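Local coordinates for Phthiocerol/phthiodiolone dimycocerosyl transferase (Mycobacterium tuberculosis, PDB 1Q9J), which probably catalyses the final esterification of phthiocerol-type diols with mycocerosic acids, taking the acyl chains directly from mycocerosic acid synthase to make the lipids known as PDIM, at residues 244-249 against 301-306; 260-265 against 305-310; 236-241 against 379-384; 388-393 against 408-413. All blocks are in the same frame, centred on the assembly; numbering follows the deposited sequence.

Contact 1: 244-249 against 301-306; sequences AILLTE and VDLASD
Leu-303 sends one methyl group against two consecutive leucines, Leu-246 and Leu-247, where helix 237-253 meets helix 300-317 in the C-terminal half of the transferase. The CA atoms of Leu-246 and Leu-303 are 8.8 Å apart, so a single layer of side chains fills the gap between the helices. The close part of this layer is small and wholly apolar. CD2 of Leu-303 lies 4.0 Å from CB of Leu-246, touching that residue near its base, and 4.1 Å from CD2 of Leu-247. Leu-303 carries its CG anti to the backbone N (chi1 -174°), which extends the branch toward helix 237-253. Leu-247 comes in from the flank, and its side chain and that of Leu-303 run past each other in opposite directions. The isopropyl end of Leu-246 packs on Ile-260 and Tyr-262 of the sheet.

The outer side is different. Leu-247 is partly open to solvent and also touches Ile-294, while Asp-302 and Asp-306 stand on the exposed face of helix 300-317. Asp-306 finds a partner there in the hydroxyl of Tyr-290. Within helix 237-253, Ala-244 O receives both Thr-248 N and, at 3.0 Å, Thr-248 OG1, the two donors coming from opposite faces of its carbonyl plane. The Thr-248 side chain also touches Ala-405 and Ile-406 of helix 399-412. The two segments are therefore joined by dispersion and burial alone, while the hydroxyl of Thr-248 and the carboxylate of Asp-306 bond elsewhere, as expected of a hydrophobic seam between helices.

Contact 2: 260-265 against 305-310; sequences IPYVYP and SDIVAT
Strand 260-267 packs against helix 300-317, with the CA atoms of Tyr-262 and Ile-307 9.4 Å apart, a spacing that leaves room for one layer of side chains. This is helix-on-sheet packing in the second of two related domains, whose layered alpha/beta build is that of the CoA-dependent acyltransferase superfamily. The strand is an inner member of a mixed sheet, lying between strands 342-345 and 285-292.

Ile-307 faces two alternate residues of the strand, and its two branches divide the work. CD1, at the end of the long branch, approaches CE2 of Tyr-262 at 4.4 Å, a loose contact. The short branch, CG2, meets the far end of Tyr-264, 3.9 Å from OH and 4.3 Å from CZ. Tyr-264 gets there with its CG set between the backbone N and the carbonyl carbon (chi1 54°), and its ring crosses the isoleucine at a slant. Leu-246 of helix 237-253 also touches Ile-307, continuing the same apolar layer onto that helix. Tyr-264 lies about 8 Å, side chain to side chain, from Arg-312, which is probably important for recognising the acyl carrier domain of mycocerosic acid synthase; the packing thus lies near that probable docking region. One turn on from Ile-307, OG1 of Thr-310 donates to Asp-306 O at 2.9 Å, 38° above the carbonyl plane, while Thr-310 N reaches the same oxygen from the opposite face.

Contact 3: 236-241 against 379-384; sequences SLNAVV and YSCAVY
Leu-237, Asn-238 and Val-241 lay the first turn of helix 237-253 on strand 378-384, a helix-on-sheet contact of the alpha/beta kind in the C-terminal domain. The axes of the two short segments come within 9.7 Å, and their directions are roughly antiparallel, 146° apart.

Two strand residues of the same face, Cys-381 and Val-383, receive the helix. CD1 of Leu-237 meets CG2 of Val-383 at 3.6 Å, the two side chains crossing at about a right angle; Leu-226 and Met-227 of helix 220-230 also touch this leucine. Two residues earlier on the strand, SG of Cys-381 is approached by two residues about one turn apart on the helix. One is Val-241, whose CG1 lies 4.1 Å from the sulfur. The other is Asn-238, whose OD1 is 4.0 Å away, a packing distance. Its amide sits at the edge of the contact, beside Asp-346 and Thr-348. The interface therefore grades from the buried Val-241 and Cys-381 pair to partly exposed side chains near the start of the helix. Asn-238 is about 11 Å, side chain to side chain, from Arg-312, a residue probably important for recognising the acyl carrier domain of the partner synthase. The helix start itself is closed by Ser-236 in the N-cap position, its OG accepting the N-H of Ala-239 at 3.2 Å with an N-H...O angle of 153°.

Contact 4: 388-393 against 408-413; sequences LIIEHH and SLLCTV
Apolar packing alone joins the two segments: Leu-388 and Ile-390, alternate residues on one face of strand 387-393, share a single methyl of Leu-410. CD1 of Leu-410 lies 3.5 Å from CD2 of Leu-388 and 3.7 Å from CD1 of Ile-390. The approaches differ, since Leu-388 crosses Leu-410 at about a right angle, whereas Ile-390 and Leu-410 meet tip to tip. Ile-390 extends its long branch with CD1 anti along the chain (chi2 175°), which carries that end up to the helix. Leu-226 of helix 220-230 touches both leucines.

None of the hydrogen bonds links the two segments; each element has bonds of its own. In the helix, Ser-408 O accepts Thr-412 OG1 at 2.8 Å and Cys-411 N at 3.1 Å, from opposite faces of its plane. On the strand, a weak bond runs from His-393 NE2 to Glu-391 OE2 at 2.8 Å.

Charge is met by Arg-215, which forms a salt bridge to OE1 of the buried Glu-391. Strand 387-393 thus turns Leu-388 and Ile-390 toward helix 399-412, the next helix in the chain, and His-392 continues the row onto Ser-402 and Leu-403, so the two elements cohere through burial while the sheet pairs the charge of Glu-391.

How the contacts relate
Contacts 1 and 3 both draw on helix 237-253, and contacts 1 and 2 share helix 300-317. Contact 1 joins helix to helix, whereas the other three set a helix on one six-stranded sheet. Contacts 3 and 4 use neighbouring strands, paired through Ala-382 O and Ile-389 N at 2.6 Å; contacts 2 and 4 lie 18 Å apart, centre to centre, and do not touch. All are chiefly apolar. Contacts 1, 2 and 4 are buried, while contact 3 is only partly so and admits an amide at its edge. Contact 2 alone presents tyrosine rings. A polar link runs between contacts 1 and 3, from Glu-249 OE2 to Tyr-379 OH.

Contact 1: 244-249 against 301-306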
loop_
_atom_site.group_PDB
_atom_site.type_symbol
_atom_site.label_atom_id
_atom_site.label_comp_id
_atom_site.label_asym_id
_atom_site.label_seq_id
_atom_site.Cartn_x
_atom_site.Cartn_y
_atom_site.Cartn_z
ATOM N N ALA A 244 -2.526 -13.701 14.160
ATOM C CA ALA A 244 -1.235 -13.632 14.828
ATOM C C ALA A 244 -0.935 -12.198 15.273
ATOM O O ALA A 244 -0.492 -11.960 16.401
ATOM C CB ALA A 244 -0.132 -14.137 13.904
ATOM N N ILE A 245 -1.167 -11.241 14.388
ATOM C CA ILE A 245 -0.931 -9.844 14.709
ATOM C C ILE A 245 -1.842 -9.400 15.855
ATOM O O ILE A 245 -1.378 -8.830 16.842
ATOM C CB ILE A 245 -1.192 -8.963 13.464
ATOM C CG1 ILE A 245 -0.130 -9.258 12.425
ATOM C CG2 ILE A 245 -1.196 -7.488 13.827
ATOM C CD1 ILE A 245 -0.449 -8.719 11.084
ATOM N N LEU A 246 -3.137 -9.671 15.723
ATOM C CA LEU A 246 -4.104 -9.276 16.741
ATOM C C LEU A 246 -3.865 -9.924 18.109
ATOM O O LEU A 246 -4.066 -9.285 19.147
ATOM C CB LEU A 246 -5.527 -9.567 16.254
ATOM C CG LEU A 246 -6.058 -8.592 15.201
ATOM C CD1 LEU A 246 -7.293 -9.162 14.542
ATOM C CD2 LEU A 246 -6.359 -7.249 15.863
ATOM N N LEU A 247 -3.442 -11.184 18.120
ATOM C CA LEU A 247 -3.168 -11.861 19.383
ATOM C C LEU A 247 -2.046 -11.118 20.087
ATOM O O LEU A 247 -2.220 -10.610 21.200
ATOM C CB LEU A 247 -2.752 -13.310 19.138
ATOM C CG LEU A 247 -3.913 -14.203 18.715
ATOM C CD1 LEU A 247 -3.419 -15.601 18.465
ATOM C CD2 LEU A 247 -4.975 -14.185 19.795
ATOM N N THR A 248 -0.901 -11.055 19.410
ATOM C CA THR A 248 0.282 -10.376 19.919
ATOM C C THR A 248 -0.022 -8.978 20.450
ATOM O O THR A 248 0.517 -8.574 21.474
ATOM C CB THR A 248 1.359 -10.249 18.830
ATOM O OG1 THR A 248 1.705 -11.553 18.341
ATOM C CG2 THR A 248 2.601 -9.566 19.392
ATOM N N GLU A 249 -0.883 -8.237 19.763
ATOM C CA GLU A 249 -1.206 -6.897 20.219
ATOM C C GLU A 249 -1.754 -6.928 21.629
ATOM O O GLU A 249 -1.454 -6.052 22.435
ATOM C CB GLU A 249 -2.222 -6.237 19.290
ATOM C CG GLU A 249 -1.617 -5.596 18.052
ATOM C CD GLU A 249 -0.653 -4.467 18.388
ATOM O OE1 GLU A 249 -1.007 -3.612 19.230
ATOM O OE2 GLU A 249 0.448 -4.430 17.797
ATOM N N VAL A 301 -7.548 -19.977 14.842
ATOM C CA VAL A 301 -8.565 -20.235 13.836
ATOM C C VAL A 301 -9.890 -19.575 14.204
ATOM O O VAL A 301 -10.557 -19.011 13.348
ATOM C CB VAL A 301 -8.779 -21.738 13.653
ATOM C CG1 VAL A 301 -9.608 -21.991 12.407
ATOM C CG2 VAL A 301 -7.441 -22.437 13.559
ATOM N N ASP A 302 -10.270 -19.636 15.472
ATOM C CA ASP A 302 -11.519 -19.022 15.891
ATOM C C ASP A 302 -11.550 -17.557 15.484
ATOM O O ASP A 302 -12.514 -17.092 14.875
ATOM C CB ASP A 302 -11.698 -19.144 17.407
ATOM C CG ASP A 302 -12.678 -20.244 17.799
ATOM O OD1 ASP A 302 -12.399 -21.429 17.506
ATOM O OD2 ASP A 302 -13.728 -19.916 18.405
ATOM N N LEU A 303 -10.480 -16.839 15.817
ATOM C CA LEU A 303 -10.351 -15.410 15.502
ATOM C C LEU A 303 -10.263 -15.194 13.987
ATOM O O LEU A 303 -11.017 -14.412 13.420
ATOM C CB LEU A 303 -9.097 -14.845 16.184
ATOM C CG LEU A 303 -8.845 -13.346 16.115
ATOM C CD1 LEU A 303 -9.956 -12.608 16.822
ATOM C CD2 LEU A 303 -7.500 -13.030 16.746
ATOM N N ALA A 304 -9.336 -15.901 13.349
ATOM C CA ALA A 304 -9.144 -15.798 11.915
ATOM C C ALA A 304 -10.455 -15.947 11.149
ATOM O O ALA A 304 -10.790 -15.113 10.302
ATOM C CB ALA A 304 -8.156 -16.850 11.452
ATOM N N SER A 305 -11.199 -17.010 11.451
ATOM C CA SER A 305 -12.467 -17.292 10.771
ATOM C C SER A 305 -13.541 -16.248 11.015
ATOM O O SER A 305 -14.303 -15.904 10.108
ATOM C CB SER A 305 -12.998 -18.668 11.186
ATOM O OG SER A 305 -12.238 -19.701 10.564
ATOM N N ASP A 306 -13.600 -15.740 12.239
ATOM C CA ASP A 306 -14.593 -14.736 12.560
ATOM C C ASP A 306 -14.346 -13.472 11.734
ATOM O O ASP A 306 -15.285 -12.856 11.216
ATOM C CB ASP A 306 -14.555 -14.420 14.050
ATOM C CG ASP A 306 -15.682 -13.509 14.468
ATOM O OD1 ASP A 306 -16.854 -13.808 14.135
ATOM O OD2 ASP A 306 -15.404 -12.491 15.132
#

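Contact 2: 260-265 against 305-310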
loop_
_atom_site.group_PDB
_atom_site.type_symbol
_atom_site.label_atom_id
_atom_site.label_comp_id
_atom_site.label_asym_id
_atom_site.label_seq_id
_atom_site.Cartn_x
_atom_site.Cartn_y
_atom_site.Cartn_z
ATOM N N ILE A 260 -9.629 -4.898 20.717
ATOM C CA ILE A 260 -8.613 -4.410 19.800
ATOM C C ILE A 260 -9.226 -4.106 18.445
ATOM O O ILE A 260 -9.474 -5.010 17.648
ATOM C CB ILE A 260 -7.491 -5.436 19.585
ATOM C CG1 ILE A 260 -6.727 -5.647 20.887
ATOM C CG2 ILE A 260 -6.551 -4.956 18.479
ATOM C CD1 ILE A 260 -5.706 -6.748 20.795
ATOM N N PRO A 261 -9.488 -2.823 18.173
ATOM C CA PRO A 261 -10.075 -2.393 16.899
ATOM C C PRO A 261 -9.130 -2.686 15.735
ATOM O O PRO A 261 -7.973 -2.271 15.749
ATOM C CB PRO A 261 -10.311 -0.897 17.112
ATOM C CG PRO A 261 -9.236 -0.526 18.094
ATOM C CD PRO A 261 -9.250 -1.671 19.059
ATOM N N TYR A 262 -9.627 -3.408 14.737
ATOM C CA TYR A 262 -8.815 -3.769 13.584
ATOM C C TYR A 262 -9.362 -3.175 12.286
ATOM O O TYR A 262 -10.572 -3.019 12.120
ATOM C CB TYR A 262 -8.732 -5.297 13.492
ATOM C CG TYR A 262 -7.907 -5.836 12.347
ATOM C CD1 TYR A 262 -6.689 -5.262 11.996
ATOM C CD2 TYR A 262 -8.325 -6.962 11.646
ATOM C CE1 TYR A 262 -5.909 -5.805 10.969
ATOM C CE2 TYR A 262 -7.556 -7.510 10.627
ATOM C CZ TYR A 262 -6.354 -6.934 10.290
ATOM O OH TYR A 262 -5.616 -7.482 9.257
ATOM N N VAL A 263 -8.464 -2.810 11.377
ATOM C CA VAL A 263 -8.878 -2.242 10.100
ATOM C C VAL A 263 -7.913 -2.649 8.996
ATOM O O VAL A 263 -6.697 -2.620 9.177
ATOM C CB VAL A 263 -8.928 -0.700 10.140
ATOM C CG1 VAL A 263 -9.441 -0.180 8.805
ATOM C CG2 VAL A 263 -9.808 -0.216 11.274
ATOM N N TYR A 264 -8.461 -3.053 7.858
ATOM C CA TYR A 264 -7.631 -3.435 6.725
ATOM C C TYR A 264 -8.295 -2.978 5.432
ATOM O O TYR A 264 -9.500 -2.673 5.401
ATOM C CB TYR A 264 -7.348 -4.946 6.704
ATOM C CG TYR A 264 -8.572 -5.824 6.756
ATOM C CD1 TYR A 264 -8.874 -6.695 5.716
ATOM C CD2 TYR A 264 -9.433 -5.779 7.844
ATOM C CE1 TYR A 264 -10.006 -7.497 5.758
ATOM C CE2 TYR A 264 -10.566 -6.577 7.898
ATOM C CZ TYR A 264 -10.850 -7.434 6.851
ATOM O OH TYR A 264 -11.988 -8.211 6.906
ATOM N N PRO A 265 -7.515 -2.922 4.347
ATOM C CA PRO A 265 -8.014 -2.486 3.042
ATOM C C PRO A 265 -8.871 -3.494 2.275
ATOM O O PRO A 265 -8.706 -4.700 2.433
ATOM C CB PRO A 265 -6.727 -2.154 2.301
ATOM C CG PRO A 265 -5.792 -3.230 2.796
ATOM C CD PRO A 265 -6.078 -3.259 4.281
ATOM N N SER A 305 -11.199 -17.010 11.451
ATOM C CA SER A 305 -12.467 -17.292 10.771
ATOM C C SER A 305 -13.541 -16.248 11.015
ATOM O O SER A 305 -14.303 -15.904 10.108
ATOM C CB SER A 305 -12.998 -18.668 11.186
ATOM O OG SER A 305 -12.238 -19.701 10.564
ATOM N N ASP A 306 -13.600 -15.740 12.239
ATOM C CA ASP A 306 -14.593 -14.736 12.560
ATOM C C ASP A 306 -14.346 -13.472 11.734
ATOM O O ASP A 306 -15.285 -12.856 11.216
ATOM C CB ASP A 306 -14.555 -14.420 14.050
ATOM C CG ASP A 306 -15.682 -13.509 14.468
ATOM O OD1 ASP A 306 -16.854 -13.808 14.135
ATOM O OD2 ASP A 306 -15.404 -12.491 15.132
ATOM N N ILE A 307 -13.079 -13.087 11.612
ATOM C CA ILE A 307 -12.731 -11.911 10.829
ATOM C C ILE A 307 -13.203 -12.117 9.392
ATOM O O ILE A 307 -14.011 -11.343 8.873
ATOM C CB ILE A 307 -11.202 -11.660 10.807
ATOM C CG1 ILE A 307 -10.672 -11.513 12.232
ATOM C CG2 ILE A 307 -10.891 -10.383 10.006
ATOM C CD1 ILE A 307 -9.183 -11.229 12.309
ATOM N N VAL A 308 -12.695 -13.170 8.759
ATOM C CA VAL A 308 -13.064 -13.459 7.387
ATOM C C VAL A 308 -14.559 -13.478 7.172
ATOM O O VAL A 308 -15.047 -13.031 6.137
ATOM C CB VAL A 308 -12.576 -14.815 6.914
ATOM C CG1 VAL A 308 -13.091 -15.056 5.504
ATOM C CG2 VAL A 308 -11.078 -14.886 6.954
ATOM N N ALA A 309 -15.292 -14.013 8.136
ATOM C CA ALA A 309 -16.732 -14.085 7.989
ATOM C C ALA A 309 -17.320 -12.697 8.053
ATOM O O ALA A 309 -18.106 -12.319 7.193
ATOM C CB ALA A 309 -17.329 -14.975 9.073
ATOM N N THR A 310 -16.924 -11.920 9.054
ATOM C CA THR A 310 -17.456 -10.557 9.189
ATOM C C THR A 310 -17.335 -9.736 7.885
ATOM O O THR A 310 -18.214 -8.947 7.560
ATOM C CB THR A 310 -16.753 -9.779 10.331
ATOM O OG1 THR A 310 -16.899 -10.488 11.573
ATOM C CG2 THR A 310 -17.377 -8.400 10.484
#

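Contact 3: 236-241 against 379-384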
loop_
_atom_site.group_PDB
_atom_site.type_symbol
_atom_site.label_atom_id
_atom_site.label_comp_id
_atom_site.label_asym_id
_atom_site.label_seq_id
_atom_site.Cartn_x
_atom_site.Cartn_y
_atom_site.Cartn_z
ATOM N N SER A 236 -6.601 -18.525 4.931
ATOM C CA SER A 236 -5.526 -18.042 4.061
ATOM C C SER A 236 -4.427 -17.409 4.904
ATOM O O SER A 236 -4.674 -16.988 6.034
ATOM C CB SER A 236 -6.069 -16.977 3.118
ATOM O OG SER A 236 -6.557 -15.887 3.880
ATOM N N LEU A 237 -3.223 -17.331 4.345
ATOM C CA LEU A 237 -2.088 -16.736 5.041
ATOM C C LEU A 237 -2.468 -15.410 5.677
ATOM O O LEU A 237 -2.270 -15.199 6.875
ATOM C CB LEU A 237 -0.931 -16.502 4.069
ATOM C CG LEU A 237 -0.035 -17.705 3.781
ATOM C CD1 LEU A 237 0.896 -17.404 2.611
ATOM C CD2 LEU A 237 0.755 -18.031 5.039
ATOM N N ASN A 238 -3.020 -14.520 4.859
ATOM C CA ASN A 238 -3.439 -13.193 5.301
ATOM C C ASN A 238 -4.390 -13.276 6.480
ATOM O O ASN A 238 -4.250 -12.542 7.462
ATOM C CB ASN A 238 -4.120 -12.467 4.142
ATOM C CG ASN A 238 -3.329 -12.576 2.852
ATOM O OD1 ASN A 238 -2.275 -11.952 2.698
ATOM N ND2 ASN A 238 -3.826 -13.389 1.920
ATOM N N ALA A 239 -5.365 -14.172 6.368
ATOM C CA ALA A 239 -6.362 -14.357 7.413
ATOM C C ALA A 239 -5.699 -14.746 8.725
ATOM O O ALA A 239 -5.986 -14.167 9.777
ATOM C CB ALA A 239 -7.351 -15.418 6.994
ATOM N N VAL A 240 -4.811 -15.731 8.660
ATOM C CA VAL A 240 -4.106 -16.185 9.848
ATOM C C VAL A 240 -3.210 -15.064 10.359
ATOM O O VAL A 240 -3.309 -14.649 11.517
ATOM C CB VAL A 240 -3.225 -17.397 9.545
ATOM C CG1 VAL A 240 -2.728 -18.004 10.842
ATOM C CG2 VAL A 240 -4.000 -18.409 8.740
ATOM N N VAL A 241 -2.336 -14.583 9.479
ATOM C CA VAL A 241 -1.412 -13.508 9.806
ATOM C C VAL A 241 -2.076 -12.423 10.644
ATOM O O VAL A 241 -1.486 -11.930 11.607
ATOM C CB VAL A 241 -0.822 -12.842 8.534
ATOM C CG1 VAL A 241 -0.001 -11.616 8.924
ATOM C CG2 VAL A 241 0.068 -13.831 7.785
ATOM N N TYR A 379 0.893 -2.534 9.996
ATOM C CA TYR A 379 1.500 -3.849 9.762
ATOM C C TYR A 379 1.269 -4.191 8.283
ATOM O O TYR A 379 0.404 -3.611 7.632
ATOM C CB TYR A 379 0.848 -4.932 10.636
ATOM C CG TYR A 379 1.245 -4.919 12.100
ATOM C CD1 TYR A 379 0.483 -4.232 13.045
ATOM C CD2 TYR A 379 2.386 -5.599 12.539
ATOM C CE1 TYR A 379 0.843 -4.223 14.386
ATOM C CE2 TYR A 379 2.759 -5.595 13.878
ATOM C CZ TYR A 379 1.980 -4.907 14.800
ATOM O OH TYR A 379 2.328 -4.908 16.136
ATOM N N SER A 380 2.029 -5.139 7.755
ATOM C CA SER A 380 1.885 -5.504 6.360
ATOM C C SER A 380 2.559 -6.840 6.082
ATOM O O SER A 380 3.484 -7.217 6.786
ATOM C CB SER A 380 2.499 -4.403 5.498
ATOM O OG SER A 380 3.271 -4.944 4.420
ATOM N N CYS A 381 2.105 -7.563 5.067
ATOM C CA CYS A 381 2.728 -8.845 4.776
ATOM C C CYS A 381 2.711 -9.127 3.289
ATOM O O CYS A 381 1.983 -8.479 2.550
ATOM C CB CYS A 381 2.013 -9.972 5.534
ATOM S SG CYS A 381 0.264 -10.154 5.138
ATOM N N ALA A 382 3.525 -10.083 2.857
ATOM C CA ALA A 382 3.598 -10.473 1.455
ATOM C C ALA A 382 4.480 -11.710 1.317
ATOM O O ALA A 382 5.398 -11.938 2.113
ATOM C CB ALA A 382 4.147 -9.334 0.609
ATOM N N VAL A 383 4.193 -12.519 0.307
ATOM C CA VAL A 383 4.973 -13.720 0.087
ATOM C C VAL A 383 5.886 -13.519 -1.105
ATOM O O VAL A 383 5.458 -13.548 -2.263
ATOM C CB VAL A 383 4.056 -14.914 -0.133
ATOM C CG1 VAL A 383 4.878 -16.184 -0.303
ATOM C CG2 VAL A 383 3.117 -15.038 1.050
ATOM N N TYR A 384 7.156 -13.300 -0.795
ATOM C CA TYR A 384 8.170 -13.069 -1.803
ATOM C C TYR A 384 8.913 -14.374 -2.007
ATOM O O TYR A 384 9.326 -15.014 -1.042
ATOM C CB TYR A 384 9.147 -11.980 -1.326
ATOM C CG TYR A 384 10.128 -11.518 -2.385
ATOM C CD1 TYR A 384 9.837 -10.437 -3.212
ATOM C CD2 TYR A 384 11.319 -12.208 -2.605
ATOM C CE1 TYR A 384 10.706 -10.059 -4.237
ATOM C CE2 TYR A 384 12.194 -11.840 -3.629
ATOM C CZ TYR A 384 11.878 -10.768 -4.445
ATOM O OH TYR A 384 12.713 -10.444 -5.492
#

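Contact 4: 388-393 against 408-413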
loop_
_atom_site.group_PDB
_atom_site.type_symbol
_atom_site.label_atom_id
_atom_site.label_comp_id
_atom_site.label_asym_id
_atom_site.label_seq_id
_atom_site.Cartn_x
_atom_site.Cartn_y
_atom_site.Cartn_z
ATOM N N LEU A 388 7.071 -15.755 3.310
ATOM C CA LEU A 388 6.228 -14.748 3.919
ATOM C C LEU A 388 7.098 -13.665 4.516
ATOM O O LEU A 388 8.141 -13.953 5.095
ATOM C CB LEU A 388 5.364 -15.344 5.026
ATOM C CG LEU A 388 4.676 -14.295 5.909
ATOM C CD1 LEU A 388 3.790 -13.409 5.063
ATOM C CD2 LEU A 388 3.874 -14.978 6.994
ATOM N N ILE A 389 6.660 -12.422 4.374
ATOM C CA ILE A 389 7.397 -11.293 4.905
ATOM C C ILE A 389 6.490 -10.406 5.750
ATOM O O ILE A 389 5.508 -9.850 5.256
ATOM C CB ILE A 389 7.978 -10.439 3.778
ATOM C CG1 ILE A 389 8.865 -11.283 2.884
ATOM C CG2 ILE A 389 8.773 -9.289 4.358
ATOM C CD1 ILE A 389 9.326 -10.533 1.655
ATOM N N ILE A 390 6.832 -10.281 7.027
ATOM C CA ILE A 390 6.076 -9.448 7.947
ATOM C C ILE A 390 6.765 -8.086 7.994
ATOM O O ILE A 390 7.986 -8.000 7.851
ATOM C CB ILE A 390 6.088 -10.031 9.367
ATOM C CG1 ILE A 390 5.422 -11.400 9.384
ATOM C CG2 ILE A 390 5.359 -9.109 10.312
ATOM C CD1 ILE A 390 5.525 -12.075 10.742
ATOM N N GLU A 391 5.975 -7.037 8.207
ATOM C CA GLU A 391 6.493 -5.680 8.285
ATOM C C GLU A 391 5.712 -4.795 9.240
ATOM O O GLU A 391 4.506 -4.956 9.426
ATOM C CB GLU A 391 6.497 -5.019 6.910
ATOM C CG GLU A 391 7.511 -5.581 5.953
ATOM C CD GLU A 391 7.689 -4.700 4.736
ATOM O OE1 GLU A 391 8.447 -5.076 3.820
ATOM O OE2 GLU A 391 7.057 -3.625 4.696
ATOM N N HIS A 392 6.417 -3.851 9.843
ATOM C CA HIS A 392 5.808 -2.912 10.759
ATOM C C HIS A 392 6.397 -1.570 10.307
ATOM O O HIS A 392 7.621 -1.407 10.213
ATOM C CB HIS A 392 6.205 -3.252 12.190
ATOM C CG HIS A 392 5.251 -2.738 13.225
ATOM N ND1 HIS A 392 4.371 -1.703 12.985
ATOM C CD2 HIS A 392 5.096 -3.068 14.528
ATOM C CE1 HIS A 392 3.721 -1.412 14.101
ATOM N NE2 HIS A 392 4.143 -2.224 15.051
ATOM N N HIS A 393 5.495 -0.646 9.989
ATOM C CA HIS A 393 5.822 0.679 9.499
ATOM C C HIS A 393 5.471 1.704 10.538
ATOM O O HIS A 393 4.547 1.493 11.318
ATOM C CB HIS A 393 5.009 0.997 8.252
ATOM C CG HIS A 393 5.306 0.107 7.093
ATOM N ND1 HIS A 393 6.137 0.485 6.061
ATOM C CD2 HIS A 393 4.883 -1.144 6.798
ATOM C CE1 HIS A 393 6.209 -0.494 5.178
ATOM N NE2 HIS A 393 5.456 -1.495 5.602
ATOM N N SER A 408 7.611 -15.689 15.635
ATOM C CA SER A 408 7.653 -17.033 16.196
ATOM C C SER A 408 6.258 -17.660 16.289
ATOM O O SER A 408 6.114 -18.882 16.230
ATOM C CB SER A 408 8.322 -17.001 17.577
ATOM O OG SER A 408 9.060 -18.195 17.828
ATOM N N LEU A 409 5.235 -16.820 16.413
ATOM C CA LEU A 409 3.864 -17.306 16.520
ATOM C C LEU A 409 3.368 -17.941 15.224
ATOM O O LEU A 409 2.549 -18.858 15.255
ATOM C CB LEU A 409 2.927 -16.173 16.938
ATOM C CG LEU A 409 1.498 -16.549 17.325
ATOM C CD1 LEU A 409 1.509 -17.668 18.340
ATOM C CD2 LEU A 409 0.797 -15.321 17.892
ATOM N N LEU A 410 3.863 -17.463 14.086
ATOM C CA LEU A 410 3.452 -18.023 12.803
ATOM C C LEU A 410 4.213 -19.307 12.490
ATOM O O LEU A 410 3.929 -19.987 11.498
ATOM C CB LEU A 410 3.669 -17.007 11.672
ATOM C CG LEU A 410 2.733 -15.796 11.592
ATOM C CD1 LEU A 410 3.145 -14.924 10.422
ATOM C CD2 LEU A 410 1.292 -16.261 11.422
ATOM N N CYS A 411 5.181 -19.638 13.341
ATOM C CA CYS A 411 6.002 -20.841 13.156
ATOM C C CYS A 411 5.634 -21.906 14.174
ATOM O O CYS A 411 6.036 -23.063 14.058
ATOM C CB CYS A 411 7.482 -20.489 13.311
ATOM S SG CYS A 411 8.025 -19.130 12.254
ATOM N N THR A 412 4.861 -21.488 15.168
ATOM C CA THR A 412 4.407 -22.356 16.240
ATOM C C THR A 412 3.061 -23.004 15.907
ATOM O O THR A 412 2.911 -24.224 15.974
ATOM C CB THR A 412 4.260 -21.553 17.552
ATOM O OG1 THR A 412 5.544 -21.065 17.958
ATOM C CG2 THR A 412 3.673 -22.413 18.654
ATOM N N VAL A 413 2.087 -22.176 15.547
ATOM C CA VAL A 413 0.744 -22.641 15.225
ATOM C C VAL A 413 0.656 -23.799 14.227
ATOM O O VAL A 413 -0.103 -24.748 14.436
ATOM C CB VAL A 413 -0.116 -21.476 14.694
ATOM C CG1 VAL A 413 -1.561 -21.922 14.546
ATOM C CG2 VAL A 413 -0.021 -20.291 15.640
#